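Local coordinates for hypothetical protein (Anabaena variabilis, PDB 2OBN), which is of unknown function but joins a Rossmann-like domain to a P-loop domain related to NTPases, and so may bind nucleotides, at residues L14-T19 with D42-G47; A146-P151 with G251-Q256; Q234-H239 with R284-V289; L259-G264 with I304-A309. The protein carries 2 engineered substitutions. One frame throughout, in Å; residues are numbered along the deposited sequence.

How the contacts relate
Contact 1 belongs to the Rossmann-like half of the chain, tying together the loops after two neighbouring strands; the other three lie in the P-loop half. Contacts 3 and 4 share the beta-alpha-beta unit of strand 256-262, helix 279-291 and strand 301-307, and touch through Tyr286 CE2 and Leu259 CD1, 4.2 Å apart. Contact 2 flanks the end of helix 245-252, just before that first strand. All six touching residues of contact 3 are buried, in an apolar cluster. Contact 4 is mostly buried backbone pairing with a partly exposed polar end. Contacts 1 and 2 include exposed residues at their margins, the first built on a carboxylate gathering donors, the second on alkyl-to-carbonyl packing.

Contact 1 (L14-T19 with D42-G47); sequences LHEGTT and DRNCAG
The His15 ring carries the guanidinium of Arg43 over one face: the planes lie 24° apart with centres separated by 4.4 Å, and NH1 approaches closest, 3.3 Å from His15 CG and displaced toward the rim. In return His15 CB lies over one face of the guanidinium. The same arginine also engages the ring in its plane, Arg43 N donating to His15 ND1 at 3.2 Å. With CG between the backbone N and the carbonyl carbon (chi1 57°), the extended Arg43 chain carries its guanidinium back over the imidazole, whose NE2 is hydrogen-bonded to Glu95. A second flat group, the Asp42 carboxylate, collects donors. OD1 accepts from Glu16 N (2.8 Å) and, in an Asx turn, from Asn44 N (3.2 Å); these reach it from opposite faces of the carboxylate plane. OD2 takes Thr18 OG1 on its anti side at 2.8 Å and a weak bond from Thr18 N. Cys45 SG packs against Thr18 CB, 3.9 Å away, and both side chains rest on Ile53. These loops follow strands 10-13 and 37-41, adjacent in a Rossmann-like sheet, at the end where relatives commonly bind a dinucleotide. Because donors reach both oxygens, and both faces of the carboxylate plane at OD1, the buried Asp42 carboxylate is fixed in rotation and locks the two loops together.

Contact 2 (A146-P151 with G251-Q256); sequences AARTLP and GSQPTQ
The 3-10 turn of Ala146-Thr149 comes up beside the last turn of helix 245-252 where that helix breaks, with Arg148 CA 5.4 Å from Gln253 CA and Gln253 leaving helical geometry at a positive phi of 48°. Ala147 makes the contact from the turn side. Its CB points at the helix end and lies 3.6 Å from both Gly251 O and Ser252 O, so a methyl group faces carbonyls that close the helix. Gln253 supplies the other surface. Its CB is 4.0 Å from Ala147 CB, and its CG is 3.7 Å from Arg148 N. The glutamine chain then folds at its second torsion (chi2 -76°), which brings OE1 alongside Arg148 CB at 3.7 Å, while NE2 turns back to Arg250 O in the preceding helical turn. The Arg148 side chain touches through CB alone. The rest of it leads off, NH1 bonding Gly145 O, and the residue packs on His273 of the second subunit. Ala147 N donates to a water at 3.0 Å, which lies 2.8 Å from Gly251 O and probably donates to it. The carbonyls at and just after the helix end also have an outside partner: Arg154, on strand 153-159, bonds Gln253 O and, weakly, Ser252 O. Helix 208-222 packs on the turn through Val219, against Ala147 and Leu150. With no direct polar bond between the segments, the join depends on alkyl-to-carbonyl packing and a probable water bridge; the polar needs of the carbonyls are met by that water and by Arg154.

Contact 3 (Q234-H239 with R284-V289); sequences QGSLLH and RLYETV
Leu237 is the apolar centre, carried on the loop between strand 228-231 and helix 245-252 of the P-loop domain and wedged against helix 279-291 between Leu285, Tyr286 and Val289. Its CD1 sits over one face of the Tyr286 ring in a CH-pi contact, 3.8 Å from the centroid and 27° off the normal, the closest ring atom being CE1 at 3.4 Å. With CG anti to the carbonyl carbon (chi1 -80°), Tyr286 lays its ring along Leu237. The same CD1 reaches Val289 CG2 at 3.7 Å, whereas Leu237 CB lies 3.8 Å from Leu285 CD2. Leu285 CD2 serves twice, since Leu238 CD2 also touches it at 3.7 Å, the two side chains running antiparallel. At the polar edge, Tyr286 OH accepts from Leu237 N, 3.0 Å away with a nearly straight N-H...O angle of 171°. The hydroxyl also bonds Gly159 O, and a water links it to Gly235 O. In an ST turn Ser236 OG accepts from Leu238 N, and it too bonds Gly159 O. At the dimer interface, Leu237 O meets Arg250 NH2 of the second subunit. One tyrosine thus offers a ring face to the leucine side chain and a hydroxyl to its amide, fixing the 236-239 beta turn on the helix.

Contact 4 (L259-G264 with I304-A309); sequences LVHRAG and IALNTA
Neighbouring parallel strands of the P-loop domain's central sheet meet here, the two strands of the beta-alpha-beta unit that runs through helix 279-291; their axes are 4.6 Å apart at 22°. Four backbone bonds alternate between them: Ala305 N to Leu259 O (2.8 Å), His261 N to Ala305 O, Asn307 N to His261 O (2.7 Å) and Ala263 N to Asn307 O (3.0 Å). On one face Val260 CG2 packs beside Ala305 CB, backed by helix 166-179. On the other, Leu306 CD1 lies at the edge of the His261 ring, 3.8 Å from CD2, and Leu306 CG meets Ala263 CB at 4.0 Å; His261 ND1 bonds Thr160. At the strand ends, on the Val260/Ala305 face, Arg262 and Asn307 run side by side, each with CG anti to the backbone N (chi1 176° and -180°). Two waters in the guanidinium plane join them, one between NE and OD1 (2.9 Å from Asn307 OD1), the other between NH2 and ND2. Asn307 OD1 also accepts from Ala309 N in an Asx turn. Their nitrogens reach the loop before helix 166-179, Arg262 NH2 to Ala163 O and Asn307 ND2 to Ile164 O. This is where a P-loop would lie, and a bound phosphate, probably from the crystallisation liquor, sits about 6 Å from the Val260 side chain. Backbone pairing thus fixes the strands, while this polar pair ties their ends to the probable phosphate-binding loop.

Contact 1 (L14-T19 with D42-G47)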
loop_
_atom_site.group_PDB
_atom_site.type_symbol
_atom_site.label_atom_id
_atom_site.label_comp_id
_atom_site.label_asym_id
_atom_site.label_seq_id
_atom_site.Cartn_x
_atom_site.Cartn_y
_atom_site.Cartn_z
ATOM N N LEU B 14 -4.115 -15.768 24.536
ATOM C CA LEU B 14 -2.841 -16.177 23.956
ATOM C C LEU B 14 -2.719 -17.695 23.780
ATOM O O LEU B 14 -1.616 -18.232 23.905
ATOM C CB LEU B 14 -1.699 -15.612 24.835
ATOM C CG LEU B 14 -0.231 -15.497 24.362
ATOM C CD1 LEU B 14 -0.052 -14.849 23.001
ATOM C CD2 LEU B 14 0.570 -14.719 25.395
ATOM N N HIS B 15 -3.834 -18.368 23.456
ATOM C CA HIS B 15 -3.840 -19.830 23.252
ATOM C C HIS B 15 -2.888 -20.248 22.152
ATOM O O HIS B 15 -3.025 -19.789 21.016
ATOM C CB HIS B 15 -5.224 -20.378 22.870
ATOM C CG HIS B 15 -6.257 -20.244 23.940
ATOM N ND1 HIS B 15 -6.195 -20.940 25.124
ATOM C CD2 HIS B 15 -7.401 -19.524 23.986
ATOM C CE1 HIS B 15 -7.241 -20.632 25.867
ATOM N NE2 HIS B 15 -7.988 -19.773 25.198
ATOM N N GLU B 16 -1.946 -21.134 22.494
ATOM C CA GLU B 16 -0.925 -21.647 21.556
ATOM C C GLU B 16 0.145 -20.630 21.129
ATOM O O GLU B 16 1.065 -20.998 20.411
ATOM C CB GLU B 16 -1.558 -22.257 20.300
ATOM C CG GLU B 16 -2.601 -23.318 20.590
ATOM C CD GLU B 16 -3.080 -24.025 19.331
ATOM O OE1 GLU B 16 -3.443 -23.334 18.343
ATOM O OE2 GLU B 16 -3.101 -25.280 19.347
ATOM N N GLY B 17 0.044 -19.376 21.576
ATOM C CA GLY B 17 1.008 -18.356 21.214
ATOM C C GLY B 17 2.084 -18.029 22.240
ATOM O O GLY B 17 3.013 -17.296 21.906
ATOM N N THR B 18 1.981 -18.519 23.476
ATOM C CA THR B 18 3.000 -18.182 24.472
ATOM C C THR B 18 4.348 -18.771 24.084
ATOM O O THR B 18 5.348 -18.069 24.112
ATOM C CB THR B 18 2.640 -18.613 25.914
ATOM O OG1 THR B 18 1.308 -18.187 26.243
ATOM C CG2 THR B 18 3.624 -18.001 26.918
ATOM N N THR B 19 4.364 -20.056 23.738
ATOM C CA THR B 19 5.583 -20.751 23.295
ATOM C C THR B 19 5.534 -21.177 21.827
ATOM O O THR B 19 6.499 -21.759 21.321
ATOM C CB THR B 19 5.876 -22.012 24.150
ATOM O OG1 THR B 19 4.771 -22.927 24.075
ATOM C CG2 THR B 19 6.137 -21.628 25.591
ATOM N N ASP B 42 -3.661 -19.169 28.068
ATOM C CA ASP B 42 -3.109 -20.162 27.144
ATOM C C ASP B 42 -3.234 -21.560 27.764
ATOM O O ASP B 42 -2.533 -21.888 28.719
ATOM C CB ASP B 42 -1.648 -19.832 26.811
ATOM C CG ASP B 42 -1.039 -20.782 25.782
ATOM O OD1 ASP B 42 -1.754 -21.641 25.228
ATOM O OD2 ASP B 42 0.174 -20.657 25.512
ATOM N N ARG B 43 -4.142 -22.360 27.202
ATOM C CA ARG B 43 -4.419 -23.734 27.649
ATOM C C ARG B 43 -3.214 -24.686 27.586
ATOM O O ARG B 43 -3.155 -25.652 28.330
ATOM C CB ARG B 43 -5.599 -24.323 26.864
ATOM C CG ARG B 43 -5.429 -24.329 25.356
ATOM C CD ARG B 43 -6.621 -24.966 24.664
ATOM N NE ARG B 43 -6.467 -24.849 23.214
ATOM C CZ ARG B 43 -7.002 -23.906 22.433
ATOM N NH1 ARG B 43 -7.812 -22.955 22.911
ATOM N NH2 ARG B 43 -6.742 -23.944 21.132
ATOM N N ASN B 44 -2.278 -24.413 26.682
ATOM C CA ASN B 44 -1.049 -25.178 26.568
ATOM C C ASN B 44 -0.010 -24.860 27.661
ATOM O O ASN B 44 0.907 -25.644 27.883
ATOM C CB ASN B 44 -0.392 -24.908 25.204
ATOM C CG ASN B 44 -1.200 -25.441 24.035
ATOM O OD1 ASN B 44 -2.330 -25.884 24.195
ATOM N ND2 ASN B 44 -0.604 -25.409 22.850
ATOM N N CYS B 45 -0.150 -23.719 28.334
ATOM C CA CYS B 45 0.835 -23.259 29.323
ATOM C C CYS B 45 0.295 -22.955 30.729
ATOM O O CYS B 45 1.004 -22.378 31.553
ATOM C CB CYS B 45 1.515 -21.995 28.766
ATOM S SG CYS B 45 2.440 -22.313 27.253
ATOM N N ALA B 46 -0.933 -23.361 31.015
ATOM C CA ALA B 46 -1.550 -23.062 32.304
ATOM C C ALA B 46 -0.678 -23.489 33.491
ATOM O O ALA B 46 -0.212 -24.625 33.555
ATOM C CB ALA B 46 -2.934 -23.707 32.388
ATOM N N GLY B 47 -0.448 -22.559 34.414
ATOM C CA GLY B 47 0.366 -22.815 35.601
ATOM C C GLY B 47 1.880 -22.697 35.430
ATOM O O GLY B 47 2.616 -22.805 36.410
HETATM O O HOH W 1 1.812 -21.639 23.918
#

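Contact 2 (A146-P151 with G251-Q256)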
loop_
_atom_site.group_PDB
_atom_site.type_symbol
_atom_site.label_atom_id
_atom_site.label_comp_id
_atom_site.label_asym_id
_atom_site.label_seq_id
_atom_site.Cartn_x
_atom_site.Cartn_y
_atom_site.Cartn_z
ATOM N N ALA B 146 5.148 16.581 2.795
ATOM C CA ALA B 146 5.149 17.723 3.733
ATOM C C ALA B 146 6.051 17.554 4.939
ATOM O O ALA B 146 6.425 18.549 5.543
ATOM C CB ALA B 146 3.738 18.022 4.215
ATOM N N ALA B 147 6.375 16.307 5.296
ATOM C CA ALA B 147 7.232 16.016 6.435
ATOM C C ALA B 147 8.679 16.466 6.229
ATOM O O ALA B 147 9.389 16.659 7.198
ATOM C CB ALA B 147 7.192 14.533 6.745
ATOM N N ARG B 148 9.106 16.640 4.973
ATOM C CA ARG B 148 10.464 17.073 4.660
ATOM C C ARG B 148 10.758 18.444 5.243
ATOM O O ARG B 148 11.915 18.828 5.387
ATOM C CB ARG B 148 10.663 17.152 3.143
ATOM C CG ARG B 148 10.087 18.387 2.514
ATOM C CD ARG B 148 10.042 18.296 1.011
ATOM N NE ARG B 148 9.654 19.580 0.437
ATOM C CZ ARG B 148 8.416 20.090 0.444
ATOM N NH1 ARG B 148 7.381 19.440 0.981
ATOM N NH2 ARG B 148 8.202 21.272 -0.118
ATOM N N THR B 149 9.679 19.190 5.491
ATOM C CA THR B 149 9.674 20.527 6.065
ATOM C C THR B 149 9.943 20.576 7.581
ATOM O O THR B 149 10.225 21.650 8.125
ATOM C CB THR B 149 8.243 21.089 5.897
ATOM O OG1 THR B 149 7.827 20.980 4.535
ATOM C CG2 THR B 149 8.159 22.483 6.276
ATOM N N LEU B 150 9.822 19.432 8.255
ATOM C CA LEU B 150 9.915 19.388 9.701
ATOM C C LEU B 150 11.349 19.521 10.205
ATOM O O LEU B 150 12.282 19.053 9.554
ATOM C CB LEU B 150 9.265 18.122 10.257
ATOM C CG LEU B 150 7.764 17.932 10.031
ATOM C CD1 LEU B 150 7.406 16.484 10.342
ATOM C CD2 LEU B 150 6.931 18.878 10.856
ATOM N N PRO B 151 11.517 20.186 11.366
ATOM C CA PRO B 151 12.832 20.455 11.944
ATOM C C PRO B 151 13.460 19.264 12.630
ATOM O O PRO B 151 14.672 19.181 12.728
ATOM C CB PRO B 151 12.528 21.544 12.987
ATOM C CG PRO B 151 11.125 21.216 13.449
ATOM C CD PRO B 151 10.424 20.744 12.201
ATOM N N GLY B 251 5.741 8.798 3.325
ATOM C CA GLY B 251 4.993 9.611 4.286
ATOM C C GLY B 251 5.853 10.326 5.320
ATOM O O GLY B 251 5.602 11.478 5.626
ATOM N N SER B 252 6.890 9.652 5.824
ATOM C CA SER B 252 7.726 10.209 6.884
ATOM C C SER B 252 8.894 11.031 6.394
ATOM O O SER B 252 9.454 11.773 7.184
ATOM C CB SER B 252 8.253 9.100 7.795
ATOM O OG SER B 252 9.148 8.232 7.118
ATOM N N GLN B 253 9.274 10.904 5.119
ATOM C CA GLN B 253 10.409 11.661 4.558
ATOM C C GLN B 253 11.596 11.535 5.519
ATOM O O GLN B 253 12.134 12.529 5.998
ATOM C CB GLN B 253 10.010 13.126 4.349
ATOM C CG GLN B 253 8.874 13.320 3.355
ATOM C CD GLN B 253 9.314 13.156 1.897
ATOM O OE1 GLN B 253 10.036 13.999 1.362
ATOM N NE2 GLN B 253 8.838 12.106 1.242
ATOM N N PRO B 254 12.034 10.298 5.781
ATOM C CA PRO B 254 13.028 10.114 6.842
ATOM C C PRO B 254 14.354 10.821 6.603
ATOM O O PRO B 254 14.785 10.978 5.452
ATOM C CB PRO B 254 13.238 8.585 6.871
ATOM C CG PRO B 254 12.760 8.072 5.530
ATOM C CD PRO B 254 11.716 9.045 5.068
ATOM N N THR B 255 14.996 11.234 7.693
ATOM C CA THR B 255 16.333 11.858 7.630
ATOM C C THR B 255 17.427 10.771 7.723
ATOM O O THR B 255 18.499 10.912 7.139
ATOM C CB THR B 255 16.498 12.942 8.709
ATOM O OG1 THR B 255 16.167 12.399 9.989
ATOM C CG2 THR B 255 15.570 14.103 8.426
ATOM N N GLN B 256 17.150 9.698 8.455
ATOM C CA GLN B 256 18.067 8.551 8.568
ATOM C C GLN B 256 17.280 7.241 8.623
ATOM O O GLN B 256 16.133 7.207 9.086
ATOM C CB GLN B 256 18.934 8.608 9.840
ATOM C CG GLN B 256 19.911 9.781 9.978
ATOM C CD GLN B 256 19.249 11.092 10.353
ATOM O OE1 GLN B 256 18.180 11.113 10.966
ATOM N NE2 GLN B 256 19.879 12.201 9.975
HETATM O O HOH W 2 5.492 13.714 3.985
#

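Contact 3 (Q234-H239 with R284-V289)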
loop_
_atom_site.group_PDB
_atom_site.type_symbol
_atom_site.label_atom_id
_atom_site.label_comp_id
_atom_site.label_asym_id
_atom_site.label_seq_id
_atom_site.Cartn_x
_atom_site.Cartn_y
_atom_site.Cartn_z
ATOM N N GLN B 234 7.709 -1.399 9.241
ATOM C CA GLN B 234 6.802 -2.488 8.885
ATOM C C GLN B 234 7.225 -3.055 7.532
ATOM O O GLN B 234 7.702 -2.329 6.652
ATOM C CB GLN B 234 5.347 -2.028 8.784
ATOM C CG GLN B 234 4.757 -1.327 9.991
ATOM C CD GLN B 234 4.513 -2.237 11.182
ATOM O OE1 GLN B 234 4.555 -3.469 11.070
ATOM N NE2 GLN B 234 4.219 -1.626 12.333
ATOM N N GLY B 235 7.057 -4.363 7.380
ATOM C CA GLY B 235 7.355 -5.034 6.140
ATOM C C GLY B 235 8.817 -5.137 5.787
ATOM O O GLY B 235 9.684 -5.021 6.637
ATOM N N SER B 236 9.066 -5.359 4.500
ATOM C CA SER B 236 10.405 -5.450 3.957
ATOM C C SER B 236 10.347 -5.417 2.448
ATOM O O SER B 236 9.495 -6.076 1.845
ATOM C CB SER B 236 11.069 -6.769 4.351
ATOM O OG SER B 236 12.317 -6.897 3.680
ATOM N N LEU B 237 11.289 -4.711 1.829
ATOM C CA LEU B 237 11.367 -4.690 0.375
ATOM C C LEU B 237 11.862 -6.030 -0.195
ATOM O O LEU B 237 11.947 -6.172 -1.404
ATOM C CB LEU B 237 12.274 -3.541 -0.097
ATOM C CG LEU B 237 11.790 -2.116 0.193
ATOM C CD1 LEU B 237 12.844 -1.129 -0.271
ATOM C CD2 LEU B 237 10.463 -1.826 -0.470
ATOM N N LEU B 238 12.217 -6.976 0.687
ATOM C CA LEU B 238 12.699 -8.298 0.314
ATOM C C LEU B 238 11.601 -9.356 0.430
ATOM O O LEU B 238 11.755 -10.468 -0.061
ATOM C CB LEU B 238 13.879 -8.708 1.206
ATOM C CG LEU B 238 15.034 -7.723 1.325
ATOM C CD1 LEU B 238 16.147 -8.319 2.150
ATOM C CD2 LEU B 238 15.542 -7.320 -0.060
ATOM N N HIS B 239 10.493 -8.989 1.078
ATOM C CA HIS B 239 9.366 -9.876 1.243
ATOM C C HIS B 239 8.454 -9.707 0.026
ATOM O O HIS B 239 8.046 -8.584 -0.270
ATOM C CB HIS B 239 8.647 -9.518 2.532
ATOM C CG HIS B 239 7.603 -10.501 2.936
ATOM N ND1 HIS B 239 6.524 -10.801 2.136
ATOM C CD2 HIS B 239 7.438 -11.206 4.079
ATOM C CE1 HIS B 239 5.750 -11.673 2.759
ATOM N NE2 HIS B 239 6.286 -11.938 3.938
ATOM N N ARG B 284 21.873 -0.522 -0.497
ATOM C CA ARG B 284 21.714 0.195 -1.764
ATOM C C ARG B 284 20.223 0.254 -2.180
ATOM O O ARG B 284 19.711 1.309 -2.557
ATOM C CB ARG B 284 22.558 -0.482 -2.847
ATOM C CG ARG B 284 22.654 0.295 -4.149
ATOM N N LEU B 285 19.529 -0.876 -2.083
ATOM C CA LEU B 285 18.101 -0.924 -2.393
ATOM C C LEU B 285 17.320 0.142 -1.596
ATOM O O LEU B 285 16.678 1.026 -2.192
ATOM C CB LEU B 285 17.542 -2.324 -2.122
ATOM C CG LEU B 285 16.021 -2.531 -2.142
ATOM C CD1 LEU B 285 15.437 -2.241 -3.503
ATOM C CD2 LEU B 285 15.710 -3.949 -1.682
ATOM N N TYR B 286 17.395 0.085 -0.267
ATOM C CA TYR B 286 16.680 1.080 0.559
ATOM C C TYR B 286 17.080 2.530 0.271
ATOM O O TYR B 286 16.217 3.422 0.194
ATOM C CB TYR B 286 16.801 0.764 2.062
ATOM C CG TYR B 286 15.836 -0.326 2.501
ATOM C CD1 TYR B 286 14.503 -0.034 2.681
ATOM C CD2 TYR B 286 16.248 -1.633 2.716
ATOM C CE1 TYR B 286 13.600 -0.993 3.062
ATOM C CE2 TYR B 286 15.326 -2.624 3.112
ATOM C CZ TYR B 286 14.001 -2.274 3.278
ATOM O OH TYR B 286 13.039 -3.178 3.671
ATOM N N GLU B 287 18.370 2.771 0.084
ATOM C CA GLU B 287 18.831 4.132 -0.183
ATOM C C GLU B 287 18.285 4.668 -1.500
ATOM O O GLU B 287 17.874 5.836 -1.579
ATOM C CB GLU B 287 20.357 4.232 -0.107
ATOM C CG GLU B 287 20.848 4.185 1.335
ATOM C CD GLU B 287 22.362 4.296 1.482
ATOM O OE1 GLU B 287 23.083 4.221 0.459
ATOM O OE2 GLU B 287 22.823 4.437 2.637
ATOM N N THR B 288 18.279 3.811 -2.516
ATOM C CA THR B 288 17.774 4.159 -3.841
ATOM C C THR B 288 16.272 4.448 -3.784
ATOM O O THR B 288 15.810 5.398 -4.433
ATOM C CB THR B 288 18.109 3.039 -4.868
ATOM O OG1 THR B 288 19.533 2.987 -5.061
ATOM C CG2 THR B 288 17.437 3.280 -6.229
ATOM N N VAL B 289 15.525 3.637 -3.020
ATOM C CA VAL B 289 14.081 3.842 -2.821
ATOM C C VAL B 289 13.842 5.135 -2.049
ATOM O O VAL B 289 12.998 5.933 -2.427
ATOM C CB VAL B 289 13.402 2.644 -2.086
ATOM C CG1 VAL B 289 11.944 2.950 -1.696
ATOM C CG2 VAL B 289 13.419 1.398 -2.963
HETATM O O HOH W 3 11.245 -2.679 6.258
#

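Contact 4 (L259-G264 with I304-A309)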
loop_
_atom_site.group_PDB
_atom_site.type_symbol
_atom_site.label_atom_id
_atom_site.label_comp_id
_atom_site.label_asym_id
_atom_site.label_seq_id
_atom_site.Cartn_x
_atom_site.Cartn_y
_atom_site.Cartn_z
ATOM N N LEU B 259 18.824 -0.124 9.448
ATOM C CA LEU B 259 18.469 -1.409 8.864
ATOM C C LEU B 259 18.533 -2.517 9.920
ATOM O O LEU B 259 19.558 -2.705 10.547
ATOM C CB LEU B 259 19.403 -1.730 7.680
ATOM C CG LEU B 259 19.214 -3.072 6.946
ATOM C CD1 LEU B 259 17.794 -3.229 6.417
ATOM C CD2 LEU B 259 20.214 -3.217 5.812
ATOM N N VAL B 260 17.435 -3.244 10.099
ATOM C CA VAL B 260 17.382 -4.335 11.057
ATOM C C VAL B 260 17.553 -5.657 10.289
ATOM O O VAL B 260 17.068 -5.808 9.167
ATOM C CB VAL B 260 16.069 -4.313 11.871
ATOM C CG1 VAL B 260 16.123 -5.304 13.060
ATOM C CG2 VAL B 260 15.784 -2.894 12.369
ATOM N N HIS B 261 18.277 -6.596 10.888
ATOM C CA HIS B 261 18.528 -7.878 10.264
ATOM C C HIS B 261 18.849 -8.951 11.292
ATOM O O HIS B 261 19.545 -8.691 12.260
ATOM C CB HIS B 261 19.662 -7.720 9.263
ATOM C CG HIS B 261 20.174 -9.011 8.701
ATOM N ND1 HIS B 261 19.470 -9.767 7.785
ATOM C CD2 HIS B 261 21.349 -9.652 8.893
ATOM C CE1 HIS B 261 20.189 -10.821 7.448
ATOM N NE2 HIS B 261 21.329 -10.779 8.115
ATOM N N ARG B 262 18.311 -10.153 11.089
ATOM C CA ARG B 262 18.605 -11.284 11.970
ATOM C C ARG B 262 19.867 -11.963 11.470
ATOM O O ARG B 262 19.910 -12.433 10.337
ATOM C CB ARG B 262 17.450 -12.285 12.048
ATOM C CG ARG B 262 17.792 -13.521 12.886
ATOM C CD ARG B 262 16.643 -14.505 12.983
ATOM N NE ARG B 262 15.522 -13.965 13.758
ATOM C CZ ARG B 262 14.316 -13.644 13.293
ATOM N NH1 ARG B 262 13.955 -13.830 12.023
ATOM N NH2 ARG B 262 13.430 -13.161 14.146
ATOM N N ALA B 263 20.887 -11.999 12.327
ATOM C CA ALA B 263 22.159 -12.608 11.999
ATOM C C ALA B 263 21.969 -14.035 11.487
ATOM O O ALA B 263 21.275 -14.847 12.110
ATOM C CB ALA B 263 23.080 -12.604 13.232
ATOM N N GLY B 264 22.562 -14.313 10.322
ATOM C CA GLY B 264 22.541 -15.651 9.723
ATOM C C GLY B 264 21.363 -15.959 8.818
ATOM O O GLY B 264 21.387 -16.966 8.128
ATOM N N ILE B 304 23.400 -0.681 11.296
ATOM C CA ILE B 304 22.665 -1.908 11.256
ATOM C C ILE B 304 22.357 -2.382 12.665
ATOM O O ILE B 304 23.248 -2.449 13.503
ATOM C CB ILE B 304 23.473 -2.962 10.442
ATOM C CG1 ILE B 304 23.541 -2.506 8.975
ATOM C CG2 ILE B 304 22.824 -4.359 10.543
ATOM C CD1 ILE B 304 24.453 -3.279 8.115
ATOM N N ALA B 305 21.080 -2.674 12.918
ATOM C CA ALA B 305 20.625 -3.263 14.178
ATOM C C ALA B 305 20.522 -4.789 13.962
ATOM O O ALA B 305 19.569 -5.300 13.369
ATOM C CB ALA B 305 19.318 -2.685 14.601
ATOM N N LEU B 306 21.514 -5.509 14.463
ATOM C CA LEU B 306 21.611 -6.940 14.262
ATOM C C LEU B 306 20.888 -7.731 15.351
ATOM O O LEU B 306 21.225 -7.618 16.528
ATOM C CB LEU B 306 23.096 -7.324 14.214
ATOM C CG LEU B 306 23.473 -8.673 13.622
ATOM C CD1 LEU B 306 23.110 -8.786 12.133
ATOM C CD2 LEU B 306 24.975 -8.892 13.820
ATOM N N ASN B 307 19.890 -8.524 14.958
ATOM C CA ASN B 307 19.172 -9.368 15.906
ATOM C C ASN B 307 19.991 -10.652 16.044
ATOM O O ASN B 307 20.063 -11.462 15.109
ATOM C CB ASN B 307 17.727 -9.601 15.428
ATOM C CG ASN B 307 16.900 -10.483 16.378
ATOM O OD1 ASN B 307 17.437 -11.180 17.222
ATOM N ND2 ASN B 307 15.576 -10.458 16.208
ATOM N N THR B 308 20.629 -10.799 17.211
ATOM C CA THR B 308 21.476 -11.944 17.535
ATOM C C THR B 308 20.917 -12.798 18.671
ATOM O O THR B 308 21.627 -13.637 19.201
ATOM C CB THR B 308 22.871 -11.473 18.012
ATOM O OG1 THR B 308 22.749 -10.802 19.279
ATOM C CG2 THR B 308 23.553 -10.553 16.988
ATOM N N ALA B 309 19.642 -12.624 19.018
ATOM C CA ALA B 309 19.047 -13.314 20.181
ATOM C C ALA B 309 19.247 -14.824 20.238
ATOM O O ALA B 309 19.358 -15.409 21.324
ATOM C CB ALA B 309 17.557 -12.974 20.288
HETATM O O HOH W 4 17.381 -13.989 16.401
HETATM O O HOH W 5 13.701 -12.462 17.307
#